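Local atomic coordinates of phosphoribulokinase 1 (Rhodobacter sphaeroides, PDB entry 1A7J), a protein that catalyses the ATP-dependent phosphorylation of D-ribulose 5-phosphate to D-ribulose 1,5-bisphosphate in the Calvin cycle. Residues D149-I163 and D203-P217. Numbering follows the deposited sequence.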
loop_
_atom_site.group_PDB
_atom_site.type_symbol
_atom_site.label_atom_id
_atom_site.label_comp_id
_atom_site.label_asym_id
_atom_site.label_seq_id
_atom_site.Cartn_x
_atom_site.Cartn_y
_atom_site.Cartn_z
ATOM N N ASP A 149 3.251 8.481 -11.489
ATOM C CA ASP A 149 4.329 9.474 -11.470
ATOM C C ASP A 149 5.001 9.571 -10.115
ATOM O O ASP A 149 6.032 10.227 -9.969
ATOM C CB ASP A 149 3.821 10.861 -11.862
ATOM C CG ASP A 149 3.035 10.847 -13.140
ATOM O OD1 ASP A 149 1.869 10.383 -13.087
ATOM O OD2 ASP A 149 3.584 11.277 -14.185
ATOM N N LEU A 150 4.354 9.018 -9.102
ATOM C CA LEU A 150 4.961 8.942 -7.788
ATOM C C LEU A 150 4.565 7.611 -7.182
ATOM O O LEU A 150 3.419 7.198 -7.272
ATOM C CB LEU A 150 4.484 10.104 -6.919
ATOM C CG LEU A 150 5.156 10.350 -5.564
ATOM C CD1 LEU A 150 6.654 10.557 -5.722
ATOM C CD2 LEU A 150 4.528 11.582 -4.941
ATOM N N LYS A 151 5.567 6.834 -6.829
ATOM C CA LYS A 151 5.330 5.554 -6.226
ATOM C C LYS A 151 5.992 5.517 -4.844
ATOM O O LYS A 151 7.172 5.853 -4.702
ATOM C CB LYS A 151 5.896 4.480 -7.139
ATOM C CG LYS A 151 5.256 4.474 -8.486
ATOM C CD LYS A 151 5.969 3.523 -9.387
ATOM C CE LYS A 151 7.160 4.189 -10.021
ATOM N NZ LYS A 151 6.799 5.515 -10.612
ATOM N N ILE A 152 5.154 5.393 -3.822
ATOM C CA ILE A 152 5.601 5.351 -2.440
ATOM C C ILE A 152 5.410 3.944 -1.909
ATOM O O ILE A 152 4.481 3.231 -2.303
ATOM C CB ILE A 152 4.778 6.311 -1.586
ATOM C CG1 ILE A 152 4.932 7.728 -2.112
ATOM C CG2 ILE A 152 5.201 6.242 -0.147
ATOM C CD1 ILE A 152 3.662 8.250 -2.697
ATOM N N GLY A 153 6.318 3.514 -1.059
ATOM C CA GLY A 153 6.163 2.206 -0.463
ATOM C C GLY A 153 6.044 2.395 1.020
ATOM O O GLY A 153 6.812 3.126 1.608
ATOM N N VAL A 154 5.009 1.849 1.614
ATOM C CA VAL A 154 4.936 1.848 3.050
ATOM C C VAL A 154 4.893 0.408 3.517
ATOM O O VAL A 154 3.910 -0.282 3.297
ATOM C CB VAL A 154 3.698 2.584 3.524
ATOM C CG1 VAL A 154 3.837 2.896 4.999
ATOM C CG2 VAL A 154 3.523 3.871 2.722
ATOM N N VAL A 155 5.986 -0.052 4.102
ATOM C CA VAL A 155 6.233 -1.470 4.328
ATOM C C VAL A 155 6.713 -1.666 5.772
ATOM O O VAL A 155 7.575 -0.929 6.223
ATOM C CB VAL A 155 7.368 -1.973 3.409
ATOM C CG1 VAL A 155 6.999 -3.272 2.812
ATOM C CG2 VAL A 155 7.661 -0.979 2.336
ATOM N N PRO A 156 6.245 -2.719 6.478
ATOM C CA PRO A 156 6.888 -3.135 7.734
ATOM C C PRO A 156 7.951 -4.214 7.571
ATOM O O PRO A 156 7.936 -4.939 6.572
ATOM C CB PRO A 156 5.722 -3.654 8.567
ATOM C CG PRO A 156 4.733 -4.124 7.557
ATOM C CD PRO A 156 4.834 -3.156 6.427
ATOM N N VAL A 157 8.855 -4.352 8.549
ATOM C CA VAL A 157 9.809 -5.447 8.489
ATOM C C VAL A 157 9.032 -6.731 8.654
ATOM O O VAL A 157 8.036 -6.749 9.357
ATOM C CB VAL A 157 10.885 -5.351 9.559
ATOM C CG1 VAL A 157 11.773 -4.215 9.254
ATOM C CG2 VAL A 157 10.280 -5.189 10.897
ATOM N N ILE A 158 9.444 -7.777 7.950
ATOM C CA ILE A 158 8.647 -8.987 7.822
ATOM C C ILE A 158 8.106 -9.457 9.153
ATOM O O ILE A 158 6.900 -9.501 9.329
ATOM C CB ILE A 158 9.461 -10.100 7.155
ATOM C CG1 ILE A 158 9.839 -9.689 5.724
ATOM C CG2 ILE A 158 8.647 -11.364 7.116
ATOM C CD1 ILE A 158 10.846 -10.564 5.079
ATOM N N ASN A 159 8.979 -9.521 10.152
ATOM C CA ASN A 159 8.579 -9.810 11.523
ATOM C C ASN A 159 7.321 -9.076 11.927
ATOM O O ASN A 159 6.487 -9.641 12.585
ATOM C CB ASN A 159 9.657 -9.393 12.507
ATOM C CG ASN A 159 10.883 -10.196 12.391
ATOM O OD1 ASN A 159 11.733 -9.912 11.571
ATOM N ND2 ASN A 159 11.077 -11.092 13.330
ATOM N N LEU A 160 7.237 -7.783 11.648
ATOM C CA LEU A 160 6.064 -6.992 12.041
ATOM C C LEU A 160 4.816 -7.179 11.144
ATOM O O LEU A 160 3.691 -6.986 11.609
ATOM C CB LEU A 160 6.448 -5.506 12.133
ATOM C CG LEU A 160 5.441 -4.388 12.435
ATOM C CD1 LEU A 160 4.956 -4.480 13.863
ATOM C CD2 LEU A 160 6.100 -3.029 12.185
ATOM N N GLU A 161 4.993 -7.639 9.901
ATOM C CA GLU A 161 3.849 -7.930 9.041
ATOM C C GLU A 161 3.118 -9.130 9.609
ATOM O O GLU A 161 1.925 -9.043 9.858
ATOM C CB GLU A 161 4.299 -8.209 7.605
ATOM C CG GLU A 161 3.207 -8.000 6.535
ATOM C CD GLU A 161 2.465 -9.292 6.179
ATOM O OE1 GLU A 161 3.132 -10.342 5.994
ATOM O OE2 GLU A 161 1.215 -9.268 6.108
ATOM N N TRP A 162 3.864 -10.166 9.999
ATOM C CA TRP A 162 3.273 -11.352 10.615
ATOM C C TRP A 162 2.492 -11.028 11.884
ATOM O O TRP A 162 1.420 -11.557 12.080
ATOM C CB TRP A 162 4.337 -12.368 10.972
ATOM C CG TRP A 162 5.145 -12.843 9.847
ATOM C CD1 TRP A 162 4.952 -12.582 8.519
ATOM C CD2 TRP A 162 6.183 -13.802 9.922
ATOM N NE1 TRP A 162 5.795 -13.359 7.758
ATOM C CE2 TRP A 162 6.557 -14.121 8.593
ATOM C CE3 TRP A 162 6.803 -14.458 10.984
ATOM C CZ2 TRP A 162 7.521 -15.071 8.303
ATOM C CZ3 TRP A 162 7.756 -15.409 10.698
ATOM C CH2 TRP A 162 8.111 -15.712 9.359
ATOM N N ILE A 163 3.087 -10.288 12.808
ATOM C CA ILE A 163 2.385 -9.877 14.010
ATOM C C ILE A 163 1.144 -9.130 13.605
ATOM O O ILE A 163 0.096 -9.311 14.197
ATOM C CB ILE A 163 3.237 -8.916 14.858
ATOM C CG1 ILE A 163 4.439 -9.667 15.428
ATOM C CG2 ILE A 163 2.405 -8.294 15.999
ATOM C CD1 ILE A 163 5.742 -8.845 15.501
ATOM N N ASP A 203 9.592 5.226 -5.635
ATOM C CA ASP A 203 10.468 6.380 -5.552
ATOM C C ASP A 203 10.915 6.624 -4.126
ATOM O O ASP A 203 12.008 7.125 -3.892
ATOM C CB ASP A 203 9.751 7.624 -6.053
ATOM C CG ASP A 203 9.516 7.609 -7.549
ATOM O OD1 ASP A 203 10.456 7.862 -8.324
ATOM O OD2 ASP A 203 8.359 7.420 -7.954
ATOM N N ILE A 204 10.022 6.444 -3.165
ATOM C CA ILE A 204 10.382 6.663 -1.760
ATOM C C ILE A 204 9.819 5.526 -0.944
ATOM O O ILE A 204 8.645 5.231 -1.068
ATOM C CB ILE A 204 9.779 7.969 -1.234
ATOM C CG1 ILE A 204 10.257 9.138 -2.089
ATOM C CG2 ILE A 204 10.207 8.199 0.199
ATOM C CD1 ILE A 204 9.986 10.488 -1.485
ATOM N N ASN A 205 10.646 4.858 -0.149
ATOM C CA ASN A 205 10.125 3.850 0.761
ATOM C C ASN A 205 10.093 4.394 2.163
ATOM O O ASN A 205 11.032 5.020 2.596
ATOM C CB ASN A 205 10.988 2.604 0.755
ATOM C CG ASN A 205 10.911 1.837 -0.534
ATOM O OD1 ASN A 205 9.865 1.767 -1.166
ATOM N ND2 ASN A 205 11.987 1.151 -0.865
ATOM N N PHE A 206 9.010 4.123 2.876
ATOM C CA PHE A 206 8.933 4.296 4.313
ATOM C C PHE A 206 8.896 2.901 4.956
ATOM O O PHE A 206 7.950 2.170 4.733
ATOM C CB PHE A 206 7.650 5.056 4.625
ATOM C CG PHE A 206 7.645 6.489 4.124
ATOM C CD1 PHE A 206 7.413 6.776 2.785
ATOM C CD2 PHE A 206 7.834 7.550 5.003
ATOM C CE1 PHE A 206 7.367 8.083 2.352
ATOM C CE2 PHE A 206 7.785 8.846 4.572
ATOM C CZ PHE A 206 7.557 9.112 3.248
ATOM N N GLN A 207 9.923 2.491 5.698
ATOM C CA GLN A 207 9.932 1.134 6.266
ATOM C C GLN A 207 9.792 1.128 7.777
ATOM O O GLN A 207 10.608 1.706 8.461
ATOM C CB GLN A 207 11.211 0.375 5.885
ATOM C CG GLN A 207 11.097 -1.124 6.148
ATOM C CD GLN A 207 12.404 -1.861 6.008
ATOM O OE1 GLN A 207 13.473 -1.264 6.054
ATOM N NE2 GLN A 207 12.329 -3.168 5.854
ATOM N N ARG A 208 8.746 0.486 8.286
ATOM C CA ARG A 208 8.403 0.527 9.690
ATOM C C ARG A 208 9.149 -0.568 10.418
ATOM O O ARG A 208 8.925 -1.741 10.174
ATOM C CB ARG A 208 6.893 0.358 9.850
ATOM C CG ARG A 208 6.408 0.495 11.279
ATOM C CD ARG A 208 5.190 1.411 11.388
ATOM N NE ARG A 208 5.380 2.451 12.413
ATOM C CZ ARG A 208 4.680 3.586 12.478
ATOM N NH1 ARG A 208 3.578 3.741 11.759
ATOM N NH2 ARG A 208 5.046 4.546 13.308
ATOM N N VAL A 209 10.050 -0.178 11.305
ATOM C CA VAL A 209 10.957 -1.113 11.963
ATOM C C VAL A 209 10.749 -1.065 13.474
ATOM O O VAL A 209 11.053 -0.045 14.085
ATOM C CB VAL A 209 12.396 -0.696 11.736
ATOM C CG1 VAL A 209 13.295 -1.858 11.895
ATOM C CG2 VAL A 209 12.547 -0.073 10.402
ATOM N N PRO A 210 10.351 -2.180 14.127
ATOM C CA PRO A 210 10.124 -2.046 15.559
ATOM C C PRO A 210 11.429 -2.044 16.304
ATOM O O PRO A 210 12.284 -2.890 16.078
ATOM C CB PRO A 210 9.319 -3.282 15.906
ATOM C CG PRO A 210 8.700 -3.660 14.696
ATOM C CD PRO A 210 9.735 -3.415 13.647
ATOM N N VAL A 211 11.498 -1.234 17.338
ATOM C CA VAL A 211 12.669 -1.221 18.159
ATOM C C VAL A 211 12.284 -1.907 19.469
ATOM O O VAL A 211 12.833 -1.639 20.538
ATOM C CB VAL A 211 13.153 0.226 18.308
ATOM C CG1 VAL A 211 12.491 0.905 19.459
ATOM C CG2 VAL A 211 14.614 0.249 18.434
ATOM N N VAL A 212 11.352 -2.852 19.352
ATOM C CA VAL A 212 11.148 -3.845 20.391
ATOM C C VAL A 212 11.244 -5.250 19.834
ATOM O O VAL A 212 11.268 -5.451 18.619
ATOM C CB VAL A 212 9.805 -3.687 21.050
ATOM C CG1 VAL A 212 9.685 -2.322 21.624
ATOM C CG2 VAL A 212 8.708 -3.940 20.050
ATOM N N ASP A 213 11.156 -6.230 20.724
ATOM C CA ASP A 213 11.547 -7.589 20.385
ATOM C C ASP A 213 10.476 -8.267 19.566
ATOM O O ASP A 213 9.467 -8.708 20.100
ATOM C CB ASP A 213 11.785 -8.379 21.658
ATOM C CG ASP A 213 12.316 -9.751 21.403
ATOM O OD1 ASP A 213 12.667 -10.034 20.248
ATOM O OD2 ASP A 213 12.418 -10.541 22.364
ATOM N N THR A 214 10.746 -8.465 18.287
ATOM C CA THR A 214 9.797 -9.150 17.440
ATOM C C THR A 214 10.335 -10.491 16.933
ATOM O O THR A 214 10.016 -10.909 15.822
ATOM C CB THR A 214 9.441 -8.267 16.234
ATOM O OG1 THR A 214 10.552 -8.248 15.335
ATOM C CG2 THR A 214 9.129 -6.845 16.672
ATOM N N SER A 215 11.107 -11.184 17.767
ATOM C CA SER A 215 11.855 -12.354 17.315
ATOM C C SER A 215 11.033 -13.611 17.229
ATOM O O SER A 215 11.441 -14.567 16.575
ATOM C CB SER A 215 13.059 -12.614 18.212
ATOM O OG SER A 215 12.677 -12.624 19.566
ATOM N N ASN A 216 9.924 -13.667 17.943
ATOM C CA ASN A 216 8.935 -14.670 17.616
ATOM C C ASN A 216 7.640 -13.951 17.424
ATOM O O ASN A 216 6.965 -13.670 18.393
ATOM C CB ASN A 216 8.784 -15.683 18.755
ATOM C CG ASN A 216 7.601 -16.623 18.550
ATOM O OD1 ASN A 216 6.829 -16.490 17.582
ATOM N ND2 ASN A 216 7.496 -17.629 19.416
ATOM N N PRO A 217 7.246 -13.679 16.162
ATOM C CA PRO A 217 5.985 -12.998 15.833
ATOM C C PRO A 217 4.699 -13.722 16.246
ATOM O O PRO A 217 3.597 -13.161 16.135
ATOM C CB PRO A 217 6.062 -12.841 14.320
ATOM C CG PRO A 217 7.505 -12.840 14.021
ATOM C CD PRO A 217 8.117 -13.789 14.984
HETATM O O HOH W 1 7.731 7.928 -10.593
#
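G153 N donates to I204 O, and F206 N donates to G153 O at 2.7 Å, almost straight at 177°. These bonds join strands 150-156 and 204-210 as parallel neighbours in the central sheet of this P-loop kinase fold. V155 N donates to F206 O, and R208 N to V155 O. V157 N closes the ladder on R208 O just before helix 158-168.

At the opposite end, K151 O accepts from both I204 N and D203 N. D203 OD2 takes K151 N on its anti lone pair at 3.1 Å. K151 NZ makes a long salt bridge to that oxygen, 3.6 Å, and bonds A148 O; a water it donates to probably also reaches D203 OD2. D203 OD1 pairs with R236.

Apolar contacts run from the strands into the first turn of the helix. I152 CG2 lies 3.7 Å from F206 CD1, the two side chains side by side. V157 CG2, placed between its backbone N and carbonyl carbon (CG1 at chi1 -70°), comes against P210 CD at 3.3 Å. L160 CD2 touches R208 CG and P210 CG.

Beyond the strands, the helix meets segment 211-217. N159 ND2 donates to T214 O at 2.7 Å, from above the carbonyl plane and bent to 136°. P217 CG approaches W162 CE3 at 3.5 Å, and P217 CB packs on I163 CG1. With an alanine here in place of N159, T214 O loses this donor, and the chain near T214 would probably be tied less firmly to the helix.

W162 also lies near catalytic-site R187, whose guanidinium pairs with E161. The chemistry thus changes from a polar backbone ladder to mainly apolar packing on the helix beside the catalytic site.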